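Local coordinates for protein acetamidase (Bacillus halodurans, PDB 2II1) that probably hydrolyses carbon-nitrogen bonds in linear amides and binds calcium ions, at residues Gly95-Leu99 and Glu191-Cys195; Asn155-Asp160 and Asn278-Arg284; Phe226-Ala230 and Ala242-Met246. One frame throughout, in Å; residues are numbered along the deposited sequence.

From the N terminus, the chain first reaches Gly95-Leu99, in the loop after strand 87-92. Contact 1 closes when this loop meets Glu191-Cys195, between strands 176-184 and 198-199. Before that closure contact 2 has already opened at Asn155-Asp160, so contacts 1 and 2 cross along the chain. Contact 3 closes the short span from strand 225-232 to helix 235-253 and is nested inside the loop of contact 2. That larger loop ends at Asn278-Arg284, on and just before strand 281-288. This strand pairs with 225-232, which joins contacts 2 and 3 through one sheet. Contacts 1 and 3 do not touch, but both reach the second subunit.

Contact 1. Residues Gly95-Leu99 and Glu191-Cys195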
ATOM      1  N   GLY A  95      14.830  18.938  -1.746  1.00 19.52           N
ATOM      2  CA  GLY A  95      14.331  18.917  -3.136  1.00 18.29           C
ATOM      3  C   GLY A  95      14.054  17.570  -3.788  1.00 16.71           C
ATOM      4  O   GLY A  95      13.511  17.519  -4.889  1.00 11.62           O
ATOM      5  N   LEU A  96      14.424  16.461  -3.137  1.00 19.53           N
ATOM      6  CA  LEU A  96      14.153  15.116  -3.681  1.00 19.87           C
ATOM      7  C   LEU A  96      13.315  14.239  -2.728  1.00 17.46           C
ATOM      8  O   LEU A  96      13.431  14.327  -1.507  1.00 15.52           O
ATOM      9  CB  LEU A  96      15.449  14.343  -4.024  1.00 23.34           C
ATOM     10  CG  LEU A  96      16.409  14.806  -5.124  1.00 25.11           C
ATOM     11  CD1 LEU A  96      17.497  13.756  -5.242  1.00 25.54           C
ATOM     12  CD2 LEU A  96      15.728  15.021  -6.479  1.00 22.55           C
ATOM     13  N   GLY A  97      12.503  13.376  -3.332  1.00 15.74           N
ATOM     14  CA  GLY A  97      11.683  12.404  -2.620  1.00 15.40           C
ATOM     15  C   GLY A  97      10.495  13.064  -1.965  1.00 14.94           C
ATOM     16  O   GLY A  97      10.305  14.271  -2.081  1.00 17.52           O
ATOM     17  N   ALA A  98       9.715  12.261  -1.259  1.00 15.10           N
ATOM     18  CA  ALA A  98       8.505  12.712  -0.573  1.00 14.48           C
ATOM     19  C   ALA A  98       8.784  13.751   0.498  1.00 11.66           C
ATOM     20  O   ALA A  98       7.939  14.590   0.752  1.00 11.60           O
ATOM     21  CB  ALA A  98       7.788  11.522   0.061  1.00 13.19           C
ATOM     22  N   LEU A  99       9.945  13.666   1.152  1.00 13.46           N
ATOM     23  CA  LEU A  99      10.326  14.631   2.212  1.00 13.14           C
ATOM     24  C   LEU A  99      11.153  15.826   1.702  1.00 13.64           C
ATOM     25  O   LEU A  99      11.671  16.604   2.499  1.00 13.99           O
ATOM     26  CB  LEU A  99      11.088  13.921   3.347  1.00 13.25           C
ATOM     27  CG  LEU A  99      10.235  12.913   4.135  1.00 11.56           C
ATOM     28  CD1 LEU A  99      11.090  12.166   5.170  1.00 18.81           C
ATOM     29  CD2 LEU A  99       9.017  13.588   4.785  1.00  9.23           C
ATOM     30  N   GLU A 191       9.429   3.831  -0.751  1.00 11.44           N
ATOM     31  CA  GLU A 191      10.802   4.358  -0.944  1.00 14.01           C
ATOM     32  C   GLU A 191      10.826   5.892  -0.753  1.00 11.52           C
ATOM     33  O   GLU A 191      11.401   6.642  -1.556  1.00 11.61           O
ATOM     34  CB  GLU A 191      11.306   3.999  -2.330  1.00 11.95           C
ATOM     35  CG  GLU A 191      12.813   4.093  -2.446  1.00 17.01           C
ATOM     36  CD  GLU A 191      13.315   3.782  -3.829  1.00 15.83           C
ATOM     37  OE1 GLU A 191      12.569   4.075  -4.796  1.00 16.19           O
ATOM     38  OE2 GLU A 191      14.456   3.251  -3.938  1.00 12.19           O
ATOM     39  N   ILE A 192      10.193   6.346   0.329  1.00 13.30           N
ATOM     40  CA  ILE A 192       9.773   7.747   0.440  1.00 11.22           C
ATOM     41  C   ILE A 192      10.899   8.789   0.477  1.00 11.54           C
ATOM     42  O   ILE A 192      10.695   9.893   0.032  1.00 12.05           O
ATOM     43  CB  ILE A 192       8.752   8.003   1.610  1.00  9.19           C
ATOM     44  CG1 ILE A 192       9.367   7.747   3.006  1.00 14.74           C
ATOM     45  CG2 ILE A 192       7.482   7.201   1.356  1.00  7.59           C
ATOM     46  CD1 ILE A 192      10.188   8.944   3.600  1.00 13.74           C
ATOM     47  N   LEU A 193      12.069   8.437   0.986  1.00 11.57           N
ATOM     48  CA  LEU A 193      13.171   9.403   1.041  1.00 13.14           C
ATOM     49  C   LEU A 193      13.743   9.681  -0.364  1.00 14.36           C
ATOM     50  O   LEU A 193      14.135  10.815  -0.644  1.00 17.43           O
ATOM     51  CB  LEU A 193      14.268   8.930   2.007  1.00  8.59           C
ATOM     52  CG  LEU A 193      15.496   9.811   2.272  1.00  9.38           C
ATOM     53  CD1 LEU A 193      15.073  11.043   2.962  1.00  9.60           C
ATOM     54  CD2 LEU A 193      16.545   9.107   3.085  1.00 10.66           C
ATOM     55  N   ILE A 194      13.741   8.652  -1.220  1.00 17.13           N
ATOM     56  CA  ILE A 194      14.340   8.623  -2.597  1.00 16.53           C
ATOM     57  C   ILE A 194      15.160   7.333  -2.822  1.00 14.11           C
ATOM     58  O   ILE A 194      15.376   6.896  -3.945  1.00 14.36           O
ATOM     59  CB  ILE A 194      15.219   9.890  -2.974  1.00 18.84           C
ATOM     60  CG1 ILE A 194      15.436   9.990  -4.500  1.00 21.88           C
ATOM     61  CG2 ILE A 194      16.554   9.911  -2.180  1.00 15.08           C
ATOM     62  CD1 ILE A 194      14.256  10.612  -5.272  1.00 15.66           C
ATOM     63  N   CYS A 195      15.590   6.686  -1.757  1.00 16.14           N
ATOM     64  CA  CYS A 195      16.430   5.525  -1.933  1.00 13.82           C
ATOM     65  C   CYS A 195      16.105   4.453  -0.898  1.00 12.49           C
ATOM     66  O   CYS A 195      15.445   4.727   0.122  1.00 13.39           O
ATOM     67  CB  CYS A 195      17.885   5.981  -1.809  1.00 15.15           C
ATOM     68  SG  CYS A 195      18.318   6.729  -0.218  1.00 18.27           S
TER
HETATM   69  O   HOH W   1      12.569  13.045   0.615  1.00 16.32           O
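Ile192 meets Ala98 and Leu99 with both backbone and side chain. It is the second residue of a type I beta turn from Glu191 to Ile194. Its carbonyl O accepts the N-H of Ala98 (Ala98 N to Ile192 O 2.9 Å), and the donor lies nearly on the line of the C=O bond. Ile192 CG1 sits between its own backbone N and carbonyl carbon (chi1 65°). With chi2 also turned, this brings Ile192 CD1 to 3.7 Å from Leu99 CD1. Ile192 CB rests on Ala98 CB at 4.0 Å.

Leu193 takes part mainly through its oxygen. Gly97 CA makes a nearly straight C-H...O contact to Leu193 O at 3.5 Å. A side chain on Gly97 would clash with that oxygen. One water lies between Leu193 O and Leu96 O, 2.6 Å from Leu96 O.

Ile194 CD1 then comes to 3.8 Å from Gly97 N, beside Leu96 CB. The Ile194 side chain is about 8 Å from a bound calcium ion.

The turn thus joins the loop between strands 176-184 and 198-199 to the one between 87-92 and 107-114. Leu193 packs on Met90 and Ala92 of strand 87-92 and on Met263 of the second subunit. Leu99 packs on Gly262 of that subunit, in the same helix, 258-268.

Contact 2. Residues Asn155-Asp160 and Asn278-Arg284. With CA (calcium ion), chain E.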
ATOM      1  N   ASN A 155      12.807   0.908 -13.371  1.00 10.81           N
ATOM      2  CA  ASN A 155      12.954   1.368 -11.987  1.00 10.23           C
ATOM      3  C   ASN A 155      11.654   1.201 -11.168  1.00 10.95           C
ATOM      4  O   ASN A 155      10.946   2.169 -10.858  1.00  8.08           O
ATOM      5  CB  ASN A 155      13.435   2.804 -11.993  1.00 11.97           C
ATOM      6  CG  ASN A 155      14.093   3.204 -10.712  1.00 16.43           C
ATOM      7  OD1 ASN A 155      14.359   2.372  -9.821  1.00  9.40           O
ATOM      8  ND2 ASN A 155      14.343   4.491 -10.585  1.00 15.16           N
ATOM      9  N   LEU A 156      11.345  -0.065 -10.872  1.00 10.61           N
ATOM     10  CA  LEU A 156      10.064  -0.459 -10.251  1.00 14.16           C
ATOM     11  C   LEU A 156      10.089  -0.276  -8.739  1.00 15.18           C
ATOM     12  O   LEU A 156       9.034  -0.100  -8.123  1.00 18.04           O
ATOM     13  CB  LEU A 156       9.741  -1.946 -10.573  1.00 15.56           C
ATOM     14  CG  LEU A 156       9.379  -2.330 -12.018  1.00 13.05           C
ATOM     15  CD1 LEU A 156       9.161  -3.818 -12.241  1.00  8.52           C
ATOM     16  CD2 LEU A 156       8.133  -1.590 -12.507  1.00  7.53           C
ATOM     17  N   ASP A 157      11.294  -0.345  -8.150  1.00 11.54           N
ATOM     18  CA  ASP A 157      11.472  -0.339  -6.700  1.00 12.62           C
ATOM     19  C   ASP A 157      10.345  -1.042  -5.933  1.00 11.30           C
ATOM     20  O   ASP A 157       9.668  -0.453  -5.083  1.00 13.03           O
ATOM     21  CB  ASP A 157      11.751   1.087  -6.203  1.00 12.92           C
ATOM     22  CG  ASP A 157      13.074   1.621  -6.718  1.00 13.70           C
ATOM     23  OD1 ASP A 157      14.004   0.808  -6.928  1.00 15.88           O
ATOM     24  OD2 ASP A 157      13.200   2.843  -6.910  1.00 11.40           O
ATOM     25  N   THR A 158      10.190  -2.332  -6.238  1.00 13.83           N
ATOM     26  CA  THR A 158       9.145  -3.186  -5.677  1.00 11.50           C
ATOM     27  C   THR A 158       9.829  -4.195  -4.773  1.00 12.20           C
ATOM     28  O   THR A 158      10.652  -5.011  -5.227  1.00 11.13           O
ATOM     29  CB  THR A 158       8.316  -3.841  -6.843  1.00 11.26           C
ATOM     30  OG1 THR A 158       7.601  -2.810  -7.527  1.00 12.34           O
ATOM     31  CG2 THR A 158       7.322  -4.889  -6.375  1.00  9.36           C
ATOM     32  N   LYS A 159       9.504  -4.133  -3.483  1.00 13.54           N
ATOM     33  CA  LYS A 159      10.194  -4.918  -2.468  1.00 13.54           C
ATOM     34  C   LYS A 159       9.866  -6.406  -2.516  1.00 12.16           C
ATOM     35  O   LYS A 159      10.574  -7.228  -1.922  1.00 11.35           O
ATOM     36  CB  LYS A 159       9.971  -4.330  -1.047  1.00 13.80           C
ATOM     37  CG  LYS A 159       8.651  -4.700  -0.361  1.00 12.04           C
ATOM     38  CD  LYS A 159       8.569  -4.139   1.051  1.00 13.45           C
ATOM     39  CE  LYS A 159       7.240  -4.508   1.684  1.00 16.56           C
ATOM     40  NZ  LYS A 159       7.083  -4.079   3.105  1.00 21.31           N
ATOM     41  N   ASP A 160       8.808  -6.761  -3.230  1.00 13.57           N
ATOM     42  CA  ASP A 160       8.460  -8.173  -3.411  1.00 10.96           C
ATOM     43  C   ASP A 160       9.318  -8.843  -4.487  1.00 11.82           C
ATOM     44  O   ASP A 160       9.288 -10.072  -4.643  1.00  9.69           O
ATOM     45  CB  ASP A 160       6.965  -8.317  -3.723  1.00 10.82           C
ATOM     46  CG  ASP A 160       6.094  -8.054  -2.498  1.00 14.05           C
ATOM     47  OD1 ASP A 160       6.359  -8.671  -1.457  1.00 13.39           O
ATOM     48  OD2 ASP A 160       5.153  -7.233  -2.562  1.00 12.86           O
ATOM     49  N   ASN A 278      10.153   8.074  -8.137  1.00 11.80           N
ATOM     50  CA  ASN A 278      10.762   8.005  -9.470  1.00 13.53           C
ATOM     51  C   ASN A 278       9.916   8.819 -10.454  1.00 12.86           C
ATOM     52  O   ASN A 278       8.797   9.219 -10.096  1.00 12.61           O
ATOM     53  CB  ASN A 278      10.941   6.538  -9.889  1.00 11.32           C
ATOM     54  CG  ASN A 278      11.885   5.786  -8.965  1.00 12.81           C
ATOM     55  OD1 ASN A 278      12.822   6.375  -8.383  1.00  5.65           O
ATOM     56  ND2 ASN A 278      11.643   4.479  -8.811  1.00  6.95           N
ATOM     57  N   PRO A 279      10.458   9.131 -11.665  1.00 13.72           N
ATOM     58  CA  PRO A 279       9.701   9.935 -12.623  1.00 13.00           C
ATOM     59  C   PRO A 279       8.337   9.365 -12.983  1.00 12.09           C
ATOM     60  O   PRO A 279       7.428  10.121 -13.346  1.00  7.58           O
ATOM     61  CB  PRO A 279      10.621  10.001 -13.835  1.00 13.36           C
ATOM     62  CG  PRO A 279      11.972   9.853 -13.258  1.00 15.65           C
ATOM     63  CD  PRO A 279      11.808   8.847 -12.174  1.00 13.85           C
ATOM     64  N   LEU A 280       8.180   8.052 -12.870  1.00  9.94           N
ATOM     65  CA  LEU A 280       6.852   7.490 -12.814  1.00  8.54           C
ATOM     66  C   LEU A 280       6.730   6.790 -11.458  1.00 10.07           C
ATOM     67  O   LEU A 280       7.722   6.319 -10.891  1.00 13.67           O
ATOM     68  CB  LEU A 280       6.525   6.602 -14.045  1.00  9.06           C
ATOM     69  CG  LEU A 280       6.480   7.255 -15.445  1.00 11.93           C
ATOM     70  CD1 LEU A 280       5.804   6.360 -16.474  1.00 15.49           C
ATOM     71  CD2 LEU A 280       5.761   8.554 -15.378  1.00 14.01           C
ATOM     72  N   LYS A 281       5.525   6.818 -10.907  1.00 10.21           N
ATOM     73  CA  LYS A 281       5.210   6.169  -9.641  1.00  9.98           C
ATOM     74  C   LYS A 281       4.729   4.718  -9.931  1.00  6.52           C
ATOM     75  O   LYS A 281       4.163   4.434 -10.978  1.00  5.72           O
ATOM     76  CB  LYS A 281       4.136   6.969  -8.871  1.00 10.50           C
ATOM     77  CG  LYS A 281       4.281   8.494  -8.892  1.00 17.04           C
ATOM     78  CD  LYS A 281       5.553   8.952  -8.229  1.00 21.16           C
ATOM     79  CE  LYS A 281       5.793  10.463  -8.430  1.00 25.37           C
ATOM     80  NZ  LYS A 281       7.253  10.800  -8.214  1.00 18.80           N
ATOM     81  N   THR A 282       4.942   3.796  -9.001  1.00  9.59           N
ATOM     82  CA  THR A 282       4.605   2.388  -9.245  1.00  8.93           C
ATOM     83  C   THR A 282       3.736   1.860  -8.116  1.00  7.54           C
ATOM     84  O   THR A 282       3.996   2.143  -6.965  1.00 12.24           O
ATOM     85  CB  THR A 282       5.853   1.534  -9.349  1.00 12.00           C
ATOM     86  OG1 THR A 282       6.688   2.059 -10.382  1.00 11.51           O
ATOM     87  CG2 THR A 282       5.500   0.063  -9.659  1.00  5.41           C
ATOM     88  N   ALA A 283       2.715   1.090  -8.479  1.00  8.40           N
ATOM     89  CA  ALA A 283       1.740   0.485  -7.569  1.00  9.95           C
ATOM     90  C   ALA A 283       1.565  -0.957  -7.977  1.00 11.67           C
ATOM     91  O   ALA A 283       1.895  -1.325  -9.127  1.00 12.24           O
ATOM     92  CB  ALA A 283       0.410   1.212  -7.652  1.00  9.83           C
ATOM     93  N   ARG A 284       1.095  -1.787  -7.044  1.00 11.45           N
ATOM     94  CA  ARG A 284       0.757  -3.196  -7.364  1.00 13.26           C
ATOM     95  C   ARG A 284      -0.511  -3.666  -6.699  1.00 13.95           C
ATOM     96  O   ARG A 284      -0.774  -3.330  -5.547  1.00 14.13           O
ATOM     97  CB  ARG A 284       1.901  -4.197  -7.063  1.00 12.26           C
ATOM     98  CG  ARG A 284       2.411  -4.247  -5.651  1.00 15.68           C
ATOM     99  CD  ARG A 284       3.868  -4.716  -5.612  1.00 15.83           C
ATOM    100  NE  ARG A 284       4.270  -5.045  -4.237  1.00 18.94           N
ATOM    101  CZ  ARG A 284       4.605  -4.156  -3.308  1.00 14.12           C
ATOM    102  NH1 ARG A 284       4.611  -2.866  -3.577  1.00  7.24           N
ATOM    103  NH2 ARG A 284       4.925  -4.549  -2.082  1.00  9.22           N
TER
HETATM  104 CA    CA E 400      15.450   2.606  -7.762  1.00 15.04          CA
HETATM  105  O   HOH W   2      14.931   4.890  -7.803  1.00 14.95           O
HETATM  106  O   HOH W   3      16.506   3.149  -5.612  1.00 22.75           O
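Asn155, Asp157 and Asn278 meet beside a calcium ion. Asn155 OD1 binds the metal at 2.3 Å, and Asp157 binds it with both carboxylate oxygens. Asn278 does not touch the ion. It bonds to the two ligand residues, as a second-shell residue. Asn278 ND2 donates to Asp157 OD2 at 3.0 Å in an almost straight bond (174°). The acceptor lies in the Asn278 amide plane, but the donor comes from above the carboxylate plane. The same ND2 makes a weak bond to Asn155 O. The two asparagine amides are stacked, with planes 27° apart. One metal-bound water accepts from Asn155 ND2 and donates to Asn278 OD1, 2.6 Å away. Asn155 ND2 also bonds to Gly147 O.

This is one half of a dinuclear calcium centre. Asp182 binds both ions, and His184 and Glu198 complete the protein ligands of the second.

Further out, residues of strand 281-288 pack against the 155-160 loop. Thr282 CB lies 3.8 Å from Leu156 O, while Thr282 OG1 bonds to Ser231. Thr158 CG2 covers one face of the Arg284 guanidinium and is 3.5 Å from Arg284 CD. Thr158 OG1 bonds to Ser274. Arg284 leaves its backbone with CG between N and the carbonyl carbon (chi1 58°), then runs extended to NE. It grips Asp160 side-on. In this salt bridge Arg284 NE (2.9 Å) and Arg284 NH2 (2.7 Å) both donate to Asp160 OD2, at the guanidinium edge. Only the NE bond uses the anti lone pair. Arg284 NH2 also pairs with Asp189, and Lys159 NZ pairs with Asp270 of the second subunit.

Contact 3. Residues Phe226-Ala230 and Ala242-Met246; sequences FMTIA and ATKNM
Strand 226-230 and helix 242-246 approach to 7.1 Å between their axes, with 134° between their N-to-C directions. This is a strand-turn-helix unit. Strand 225-232 leads into helix 235-253, which folds back over one face of the sheet that holds strands 225-232 and 281-288.

Thr228 is central. Its OG1 lies between the backbone N and the carbonyl carbon (chi1 54°), which turns the hydroxyl to the helix. Thr228 OG1 donates to Ala242 O at 2.7 Å, tilted out of the carbonyl plane. That oxygen also accepts the helical bond from Met246 N, so two donors hold it. Thr228 CB lies against Asn245 CB at 3.9 Å. A valine here would probably leave Ala242 O with Met246 N as its one donor in this contact and lose the direct side-chain bond from strand to helix.

Further along the strand, Ala230 CB approaches Ala242 N to 3.4 Å. The two alanine side chains also meet, with Ala230 CB 4.1 Å from Ala242 CB. Asn245 ND2 donates to a water at 2.9 Å, and this water also lies near Ile229 O. Asn245 OD1 bonds to Gln241 within the helix.

At the other end, Met246 is modelled as selenomethionine. Its chain is bent at both chi2 and chi3 and runs alongside Phe226 in the opposite direction. Phe226 also meets Phe292 edge-to-face. The Met246-Phe226 pair is a Met-aromatic contact at the ring edge. Met246 SE lies 5.2 Å from the centroid of the Phe226 ring, 89° off its normal, and Met246 CE is 3.8 Å from Phe226 CD2.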
ATOM      1  N   PHE A 226      -0.066 -13.431  -6.051  1.00 10.21           N
ATOM      2  CA  PHE A 226       0.222 -13.005  -7.401  1.00 10.83           C
ATOM      3  C   PHE A 226      -0.081 -11.502  -7.436  1.00  9.49           C
ATOM      4  O   PHE A 226      -1.014 -11.032  -6.779  1.00  7.94           O
ATOM      5  CB  PHE A 226      -0.649 -13.785  -8.398  1.00 13.14           C
ATOM      6  CG  PHE A 226      -0.528 -13.292  -9.795  1.00 10.49           C
ATOM      7  CD1 PHE A 226       0.566 -13.643 -10.567  1.00 14.96           C
ATOM      8  CD2 PHE A 226      -1.463 -12.418 -10.315  1.00 17.24           C
ATOM      9  CE1 PHE A 226       0.707 -13.123 -11.825  1.00 15.78           C
ATOM     10  CE2 PHE A 226      -1.325 -11.923 -11.585  1.00 16.62           C
ATOM     11  CZ  PHE A 226      -0.256 -12.268 -12.329  1.00 10.54           C
HETATM   12  N   MSE A 227       0.744 -10.739  -8.140  1.00  7.74           N
HETATM   13  CA  MSE A 227       0.535  -9.292  -8.213  1.00 11.01           C
HETATM   14  C   MSE A 227       0.745  -8.734  -9.572  1.00  9.47           C
HETATM   15  O   MSE A 227       1.718  -9.068 -10.234  1.00  8.20           O
HETATM   16  CB  MSE A 227       1.522  -8.569  -7.309  1.00 11.61           C
HETATM   17  CG  MSE A 227       1.703  -9.239  -5.998  1.00 14.02           C
HETATM   18 SE   MSE A 227       2.853  -8.154  -4.888  0.75 21.50          SE
HETATM   19  CE  MSE A 227       3.204  -9.578  -3.575  1.00 13.68           C
ATOM     20  N   THR A 228      -0.151  -7.826  -9.942  1.00 11.69           N
ATOM     21  CA  THR A 228      -0.018  -7.009 -11.132  1.00 10.92           C
ATOM     22  C   THR A 228       0.616  -5.649 -10.778  1.00  8.83           C
ATOM     23  O   THR A 228       0.266  -5.018  -9.793  1.00 11.56           O
ATOM     24  CB  THR A 228      -1.369  -6.853 -11.891  1.00  9.05           C
ATOM     25  OG1 THR A 228      -2.396  -6.359 -11.018  1.00  8.41           O
ATOM     26  CG2 THR A 228      -1.799  -8.229 -12.476  1.00 11.99           C
ATOM     27  N   ILE A 229       1.574  -5.244 -11.591  1.00  9.55           N
ATOM     28  CA  ILE A 229       2.316  -3.992 -11.433  1.00 10.77           C
ATOM     29  C   ILE A 229       2.003  -2.968 -12.561  1.00 10.34           C
ATOM     30  O   ILE A 229       1.971  -3.301 -13.768  1.00  8.46           O
ATOM     31  CB  ILE A 229       3.831  -4.286 -11.411  1.00  6.76           C
ATOM     32  CG1 ILE A 229       4.164  -5.259 -10.285  1.00  8.92           C
ATOM     33  CG2 ILE A 229       4.611  -3.011 -11.179  1.00  8.15           C
ATOM     34  CD1 ILE A 229       5.529  -5.859 -10.379  1.00 13.06           C
ATOM     35  N   ALA A 230       1.802  -1.713 -12.173  1.00  8.38           N
ATOM     36  CA  ALA A 230       1.657  -0.646 -13.147  1.00  9.96           C
ATOM     37  C   ALA A 230       2.372   0.618 -12.701  1.00  6.41           C
ATOM     38  O   ALA A 230       2.467   0.911 -11.506  1.00  8.08           O
ATOM     39  CB  ALA A 230       0.176  -0.365 -13.445  1.00 10.23           C
ATOM     40  N   ALA A 242      -2.908  -0.740 -12.047  1.00 10.17           N
ATOM     41  CA  ALA A 242      -2.597  -2.050 -11.452  1.00  9.90           C
ATOM     42  C   ALA A 242      -3.847  -2.858 -11.145  1.00 10.59           C
ATOM     43  O   ALA A 242      -3.860  -4.102 -11.274  1.00  9.52           O
ATOM     44  CB  ALA A 242      -1.757  -1.912 -10.142  1.00 11.37           C
ATOM     45  N   THR A 243      -4.848  -2.150 -10.635  1.00  8.44           N
ATOM     46  CA  THR A 243      -6.121  -2.717 -10.247  1.00 11.01           C
ATOM     47  C   THR A 243      -6.892  -3.239 -11.478  1.00  9.07           C
ATOM     48  O   THR A 243      -7.394  -4.357 -11.470  1.00  8.41           O
ATOM     49  CB  THR A 243      -6.975  -1.685  -9.433  1.00  8.87           C
ATOM     50  OG1 THR A 243      -6.208  -1.223  -8.313  1.00  7.16           O
ATOM     51  CG2 THR A 243      -8.286  -2.308  -8.953  1.00  7.01           C
ATOM     52  N   LYS A 244      -6.988  -2.426 -12.518  1.00 10.13           N
ATOM     53  CA  LYS A 244      -7.654  -2.840 -13.751  1.00 12.30           C
ATOM     54  C   LYS A 244      -6.986  -4.012 -14.446  1.00 11.96           C
ATOM     55  O   LYS A 244      -7.682  -4.806 -15.065  1.00 11.53           O
ATOM     56  CB  LYS A 244      -7.781  -1.667 -14.702  1.00 12.92           C
ATOM     57  CG  LYS A 244      -8.873  -0.693 -14.226  1.00 23.67           C
ATOM     58  CD  LYS A 244      -9.045   0.493 -15.167  1.00 25.88           C
ATOM     59  CE  LYS A 244     -10.241   1.358 -14.772  1.00 23.50           C
ATOM     60  NZ  LYS A 244     -10.697   2.196 -15.923  1.00 25.67           N
ATOM     61  N   ASN A 245      -5.657  -4.110 -14.338  1.00  9.75           N
ATOM     62  CA  ASN A 245      -4.871  -5.256 -14.877  1.00 10.03           C
ATOM     63  C   ASN A 245      -5.200  -6.590 -14.206  1.00 10.11           C
ATOM     64  O   ASN A 245      -5.328  -7.643 -14.866  1.00 12.45           O
ATOM     65  CB  ASN A 245      -3.368  -5.004 -14.749  1.00  8.19           C
ATOM     66  CG  ASN A 245      -2.860  -3.922 -15.691  1.00 11.18           C
ATOM     67  OD1 ASN A 245      -3.628  -3.344 -16.450  1.00  7.68           O
ATOM     68  ND2 ASN A 245      -1.543  -3.658 -15.648  1.00  5.26           N
HETATM   69  N   MSE A 246      -5.337  -6.545 -12.894  1.00  8.16           N
HETATM   70  CA  MSE A 246      -5.803  -7.717 -12.150  1.00  9.72           C
HETATM   71  C   MSE A 246      -7.230  -8.068 -12.564  1.00  7.36           C
HETATM   72  O   MSE A 246      -7.533  -9.201 -12.927  1.00 11.26           O
HETATM   73  CB  MSE A 246      -5.715  -7.472 -10.637  1.00  8.61           C
HETATM   74  CG  MSE A 246      -6.028  -8.718  -9.826  1.00 11.99           C
HETATM   75 SE   MSE A 246      -4.788 -10.203 -10.193  0.75 17.74          SE
HETATM   76  CE  MSE A 246      -3.414  -9.384  -9.104  1.00  4.22           C
TER
HETATM   77  O   HOH W   4       0.084  -5.824 -14.597  1.00 13.62           O